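Transcarboxylase 5S subunit (Propionibacterium freudenreichii subsp. shermanii, PDB 1RQB) transfers a carboxyl group from the biotin of the 1.3S subunit to pyruvate, forming oxaloacetate, as a cobalt-dependent component of the transcarboxylase complex. Local coordinates at residues D208-I213 with M239-A244; V50-D55 with D291-I296. One frame throughout, in Å; residues are numbered along the deposited sequence.

Interaction 1 of 2, residues D208-I213 with M239-A244; sequences DIIKAI and MKAIEA
Ile210 and Ala244 meet through their first side-chain carbons: CB of Ile210 lies 3.7 Å from CB of Ala244. Beyond CB the isoleucine forks. CG2, anti to the backbone N because chi1 is -64°, runs alongside the alanine methyl and also comes 3.8 Å from Ala244 O. The other branch starts with CG1, which approaches the methyl of Ala241 at a looser 4.3 Å from its CB, and CD1 then turns away from helix 234-243. Ile210 also packs on Ile223 of strand 223-225, so a branched apolar side chain suits this corner between two helices and the sheet. Alanine suits position 244, and 241 beside it, because a short methyl lets the main chains come close; CA of Lys211 is just 5.1 Å from CA of Ala244. The aliphatic part of Lys211 borders the contact, with CB 4.3 Å from Ala244 CB, while its NZ forms a salt bridge with Glu18 OE2. A water hydrogen-bonded to Glu243 O also reaches Lys211 NZ, though weakly. Helix 203-217, strand 223-225 and helix 234-243 follow one another in the chain, and this packing of successive outer helices is typical of a TIM barrel.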
loop_
_atom_site.group_PDB
_atom_site.type_symbol
_atom_site.label_atom_id
_atom_site.label_comp_id
_atom_site.label_asym_id
_atom_site.label_seq_id
_atom_site.Cartn_x
_atom_site.Cartn_y
_atom_site.Cartn_z
ATOM N N ASP A 208 -20.688 -6.187 6.822
ATOM C CA ASP A 208 -21.899 -7.021 6.828
ATOM C C ASP A 208 -21.672 -8.404 7.447
ATOM O O ASP A 208 -22.495 -8.883 8.226
ATOM C CB ASP A 208 -22.444 -7.202 5.407
ATOM C CG ASP A 208 -22.965 -5.908 4.804
ATOM O OD1 ASP A 208 -23.046 -4.894 5.521
ATOM O OD2 ASP A 208 -23.308 -5.911 3.600
ATOM N N ILE A 209 -20.572 -9.061 7.112
ATOM C CA ILE A 209 -20.320 -10.406 7.651
ATOM C C ILE A 209 -19.995 -10.343 9.145
ATOM O O ILE A 209 -20.544 -11.107 9.937
ATOM C CB ILE A 209 -19.167 -11.114 6.871
ATOM C CG1 ILE A 209 -19.634 -11.439 5.447
ATOM C CG2 ILE A 209 -18.762 -12.414 7.570
ATOM C CD1 ILE A 209 -18.493 -11.790 4.481
ATOM N N ILE A 210 -19.097 -9.448 9.536
ATOM C CA ILE A 210 -18.721 -9.339 10.954
ATOM C C ILE A 210 -19.950 -8.972 11.786
ATOM O O ILE A 210 -20.182 -9.525 12.861
ATOM C CB ILE A 210 -17.641 -8.255 11.183
ATOM C CG1 ILE A 210 -16.338 -8.636 10.472
ATOM C CG2 ILE A 210 -17.388 -8.078 12.679
ATOM C CD1 ILE A 210 -15.733 -9.901 10.967
ATOM N N LYS A 211 -20.746 -8.047 11.275
ATOM C CA LYS A 211 -21.956 -7.612 11.988
ATOM C C LYS A 211 -22.954 -8.769 12.091
ATOM O O LYS A 211 -23.559 -8.984 13.141
ATOM C CB LYS A 211 -22.580 -6.430 11.238
ATOM C CG LYS A 211 -23.703 -5.725 11.987
ATOM C CD LYS A 211 -23.162 -5.148 13.299
ATOM C CE LYS A 211 -24.219 -4.339 14.041
ATOM N NZ LYS A 211 -24.568 -3.103 13.287
ATOM N N ALA A 212 -23.131 -9.533 11.017
ATOM C CA ALA A 212 -24.106 -10.634 11.033
ATOM C C ALA A 212 -23.686 -11.729 12.015
ATOM O O ALA A 212 -24.529 -12.325 12.684
ATOM C CB ALA A 212 -24.292 -11.214 9.627
ATOM N N ILE A 213 -22.391 -12.009 12.101
ATOM C CA ILE A 213 -21.914 -13.046 13.028
ATOM C C ILE A 213 -22.134 -12.582 14.469
ATOM O O ILE A 213 -22.647 -13.332 15.300
ATOM C CB ILE A 213 -20.412 -13.364 12.789
ATOM C CG1 ILE A 213 -20.250 -14.050 11.425
ATOM C CG2 ILE A 213 -19.887 -14.303 13.889
ATOM C CD1 ILE A 213 -18.787 -14.368 11.021
HETATM N N MSE A 239 -10.877 -1.213 8.619
HETATM C CA MSE A 239 -11.566 -0.114 9.315
HETATM C C MSE A 239 -13.057 -0.441 9.431
HETATM O O MSE A 239 -13.656 -0.255 10.488
HETATM C CB MSE A 239 -11.395 1.210 8.560
HETATM C CG MSE A 239 -12.104 2.397 9.223
HETATM SE SE MSE A 239 -11.271 2.941 10.931
HETATM C CE MSE A 239 -12.533 2.193 12.148
ATOM N N LYS A 240 -13.666 -0.918 8.346
ATOM C CA LYS A 240 -15.090 -1.287 8.371
ATOM C C LYS A 240 -15.326 -2.475 9.307
ATOM O O LYS A 240 -16.367 -2.560 9.958
ATOM C CB LYS A 240 -15.592 -1.628 6.952
ATOM C CG LYS A 240 -15.777 -0.391 6.096
ATOM C CD LYS A 240 -16.821 0.485 6.748
ATOM C CE LYS A 240 -17.023 1.794 6.024
ATOM N NZ LYS A 240 -17.902 2.677 6.843
ATOM N N ALA A 241 -14.364 -3.392 9.376
ATOM C CA ALA A 241 -14.518 -4.554 10.263
ATOM C C ALA A 241 -14.486 -4.077 11.717
ATOM O O ALA A 241 -15.203 -4.595 12.571
ATOM C CB ALA A 241 -13.400 -5.579 10.010
ATOM N N ILE A 242 -13.660 -3.078 11.993
ATOM C CA ILE A 242 -13.571 -2.525 13.352
ATOM C C ILE A 242 -14.889 -1.819 13.681
ATOM O O ILE A 242 -15.403 -1.927 14.793
ATOM C CB ILE A 242 -12.365 -1.560 13.465
ATOM C CG1 ILE A 242 -11.070 -2.385 13.440
ATOM C CG2 ILE A 242 -12.466 -0.706 14.755
ATOM C CD1 ILE A 242 -9.806 -1.559 13.244
ATOM N N GLU A 243 -15.465 -1.114 12.715
ATOM C CA GLU A 243 -16.756 -0.460 12.971
ATOM C C GLU A 243 -17.830 -1.520 13.233
ATOM O O GLU A 243 -18.766 -1.286 13.994
ATOM C CB GLU A 243 -17.160 0.444 11.789
ATOM C CG GLU A 243 -16.206 1.638 11.595
ATOM C CD GLU A 243 -16.530 2.511 10.371
ATOM O OE1 GLU A 243 -17.093 1.988 9.382
ATOM O OE2 GLU A 243 -16.199 3.725 10.400
ATOM N N ALA A 244 -17.685 -2.698 12.628
ATOM C CA ALA A 244 -18.684 -3.762 12.807
ATOM C C ALA A 244 -18.444 -4.532 14.107
ATOM O O ALA A 244 -19.257 -5.373 14.487
ATOM C CB ALA A 244 -18.669 -4.712 11.619
HETATM O O HOH W 1 -21.693 -1.948 14.332
#

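Interaction 2 of 2, residues V50-D55 with D291-I296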
loop_
_atom_site.group_PDB
_atom_site.type_symbol
_atom_site.label_atom_id
_atom_site.label_comp_id
_atom_site.label_asym_id
_atom_site.label_seq_id
_atom_site.Cartn_x
_atom_site.Cartn_y
_atom_site.Cartn_z
ATOM N N VAL A 50 15.578 -13.475 15.387
ATOM C CA VAL A 50 15.723 -13.492 16.851
ATOM C C VAL A 50 16.022 -12.118 17.452
ATOM O O VAL A 50 15.587 -11.826 18.564
ATOM C CB VAL A 50 16.804 -14.495 17.332
ATOM C CG1 VAL A 50 16.356 -15.920 17.011
ATOM C CG2 VAL A 50 18.152 -14.182 16.694
ATOM N N GLY A 51 16.764 -11.284 16.735
ATOM C CA GLY A 51 17.094 -9.969 17.253
ATOM C C GLY A 51 15.921 -9.032 17.506
ATOM O O GLY A 51 16.074 -8.026 18.197
ATOM N N ALA A 52 14.745 -9.355 16.978
ATOM C CA ALA A 52 13.576 -8.483 17.166
ATOM C C ALA A 52 12.593 -9.083 18.173
ATOM O O ALA A 52 11.614 -8.438 18.544
ATOM C CB ALA A 52 12.864 -8.276 15.816
ATOM N N CYS A 53 12.853 -10.302 18.634
ATOM C CA CYS A 53 11.912 -10.994 19.529
ATOM C C CYS A 53 11.646 -10.236 20.832
ATOM O O CYS A 53 10.501 -10.155 21.273
ATOM C CB CYS A 53 12.400 -12.411 19.821
ATOM S SG CYS A 53 12.112 -13.548 18.435
ATOM N N ALA A 54 12.677 -9.684 21.457
ATOM C CA ALA A 54 12.460 -8.966 22.721
ATOM C C ALA A 54 11.503 -7.792 22.500
ATOM O O ALA A 54 10.589 -7.566 23.290
ATOM C CB ALA A 54 13.800 -8.466 23.289
ATOM N N ASP A 55 11.701 -7.042 21.417
ATOM C CA ASP A 55 10.826 -5.893 21.147
ATOM C C ASP A 55 9.419 -6.357 20.764
ATOM O O ASP A 55 8.431 -5.748 21.174
ATOM C CB ASP A 55 11.426 -5.014 20.060
ATOM C CG ASP A 55 12.650 -4.259 20.556
ATOM O OD1 ASP A 55 12.568 -3.674 21.663
ATOM O OD2 ASP A 55 13.678 -4.252 19.851
ATOM N N ASP A 291 12.737 -0.976 12.093
ATOM C CA ASP A 291 14.129 -0.707 11.704
ATOM C C ASP A 291 14.919 -2.013 11.613
ATOM O O ASP A 291 15.783 -2.178 10.751
ATOM C CB ASP A 291 14.780 0.252 12.710
ATOM C CG ASP A 291 14.334 1.699 12.500
ATOM O OD1 ASP A 291 13.568 1.946 11.541
ATOM O OD2 ASP A 291 14.752 2.584 13.279
ATOM N N HIS A 292 14.609 -2.946 12.494
ATOM C CA HIS A 292 15.311 -4.237 12.469
ATOM C C HIS A 292 15.096 -4.926 11.120
ATOM O O HIS A 292 16.048 -5.344 10.463
ATOM C CB HIS A 292 14.771 -5.156 13.559
ATOM C CG HIS A 292 15.385 -6.517 13.535
ATOM N ND1 HIS A 292 16.582 -6.800 14.156
ATOM C CD2 HIS A 292 15.013 -7.653 12.900
ATOM C CE1 HIS A 292 16.924 -8.052 13.903
ATOM N NE2 HIS A 292 15.990 -8.591 13.141
ATOM N N PHE A 293 13.839 -5.051 10.706
ATOM C CA PHE A 293 13.567 -5.767 9.451
ATOM C C PHE A 293 13.908 -4.924 8.221
ATOM O O PHE A 293 14.184 -5.474 7.156
ATOM C CB PHE A 293 12.127 -6.272 9.419
ATOM C CG PHE A 293 11.902 -7.442 10.342
ATOM C CD1 PHE A 293 11.309 -7.265 11.582
ATOM C CD2 PHE A 293 12.406 -8.704 10.011
ATOM C CE1 PHE A 293 11.221 -8.328 12.500
ATOM C CE2 PHE A 293 12.330 -9.773 10.916
ATOM C CZ PHE A 293 11.738 -9.584 12.166
ATOM N N LYS A 294 13.909 -3.607 8.354
ATOM C CA LYS A 294 14.245 -2.759 7.201
ATOM C C LYS A 294 15.694 -3.024 6.785
ATOM O O LYS A 294 16.027 -3.019 5.600
ATOM C CB LYS A 294 14.077 -1.277 7.552
ATOM C CG LYS A 294 14.419 -0.372 6.374
ATOM C CD LYS A 294 14.253 1.105 6.692
ATOM C CE LYS A 294 14.613 1.950 5.469
ATOM N NZ LYS A 294 13.904 1.511 4.216
ATOM N N ALA A 295 16.545 -3.277 7.768
ATOM C CA ALA A 295 17.971 -3.530 7.515
ATOM C C ALA A 295 18.195 -4.940 6.964
ATOM O O ALA A 295 19.155 -5.187 6.236
ATOM C CB ALA A 295 18.760 -3.347 8.822
ATOM N N ILE A 296 17.296 -5.862 7.277
ATOM C CA ILE A 296 17.457 -7.263 6.859
ATOM C C ILE A 296 16.791 -7.575 5.516
ATOM O O ILE A 296 17.295 -8.395 4.749
ATOM C CB ILE A 296 16.868 -8.191 7.956
ATOM C CG1 ILE A 296 17.889 -8.335 9.083
ATOM C CG2 ILE A 296 16.425 -9.540 7.371
ATOM C CD1 ILE A 296 17.355 -9.040 10.286
#
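His292 and Phe293 receive the methyl of Ala52 where the TIM barrel closes on itself. Helix 283-296, which follows the short extra strand 277-278 paired with 23-29, packs here against the turn leading into helix 53-58, which lies between strands 23-29 and 63-68. His292 comes first and contributes most to the contact. With CG anti to the backbone N (chi1 177°), its imidazole extends across to the turn, and Ala52 CB sits over one face in a CH-pi contact, 3.9 Å from the ring centroid and 23° off the normal. The methyl is displaced toward the rim, nearest CD2. Farther round the ring, CE1 comes within 3.9 Å of Gly51 CA; having no side chain, the glycine lets the imidazole lie this close to the main chain. NE2 donates a hydrogen bond to Asp48 O, which restrains the ring's rotation and satisfies that nitrogen. Phe293 follows, its chi1 of -73° swinging the ring over to the same methyl, so that CE1 is 3.7 Å from Ala52 CB. The two aromatic side chains also meet each other: His292 CD2 stands 3.7 Å above the centre of the phenyl plane. Phe293 is buried among Val31 and Leu32 of helix 31-39 and the loop residues Met44, Ser255 and Met256, surroundings that suit a large hydrocarbon ring. The next residue, Lys294, faces the dimer partner, where its NZ hydrogen-bonds Thr307 OG1 of the second subunit. One turn on from His292, the Ile296 side chain packs on Asp48, the residue whose carbonyl O accepts the bond from His292 NE2.

How the interactions relate
Both contacts belong to the outer helical layer of one TIM barrel, with centres 33 Å apart and nearest atoms about 20 Å apart. Both segments of interaction 1 fall between those of interaction 2 in the sequence. The former joins successive helices flanking strand 223-225; the latter brings helix 283-296 back to the start of helix 53-58, joining late and early parts of the barrel. Strand 223-225 leads to the cobalt ligands His226 and His228, while helix 31-39, beside interaction 2, carries the metal ligand Asp34. Side chain to side chain, Ile210 is about 10 Å from His226 and Phe293 about 7 Å from the substrate-binding His36, so both contacts pack near, but not in, the active site.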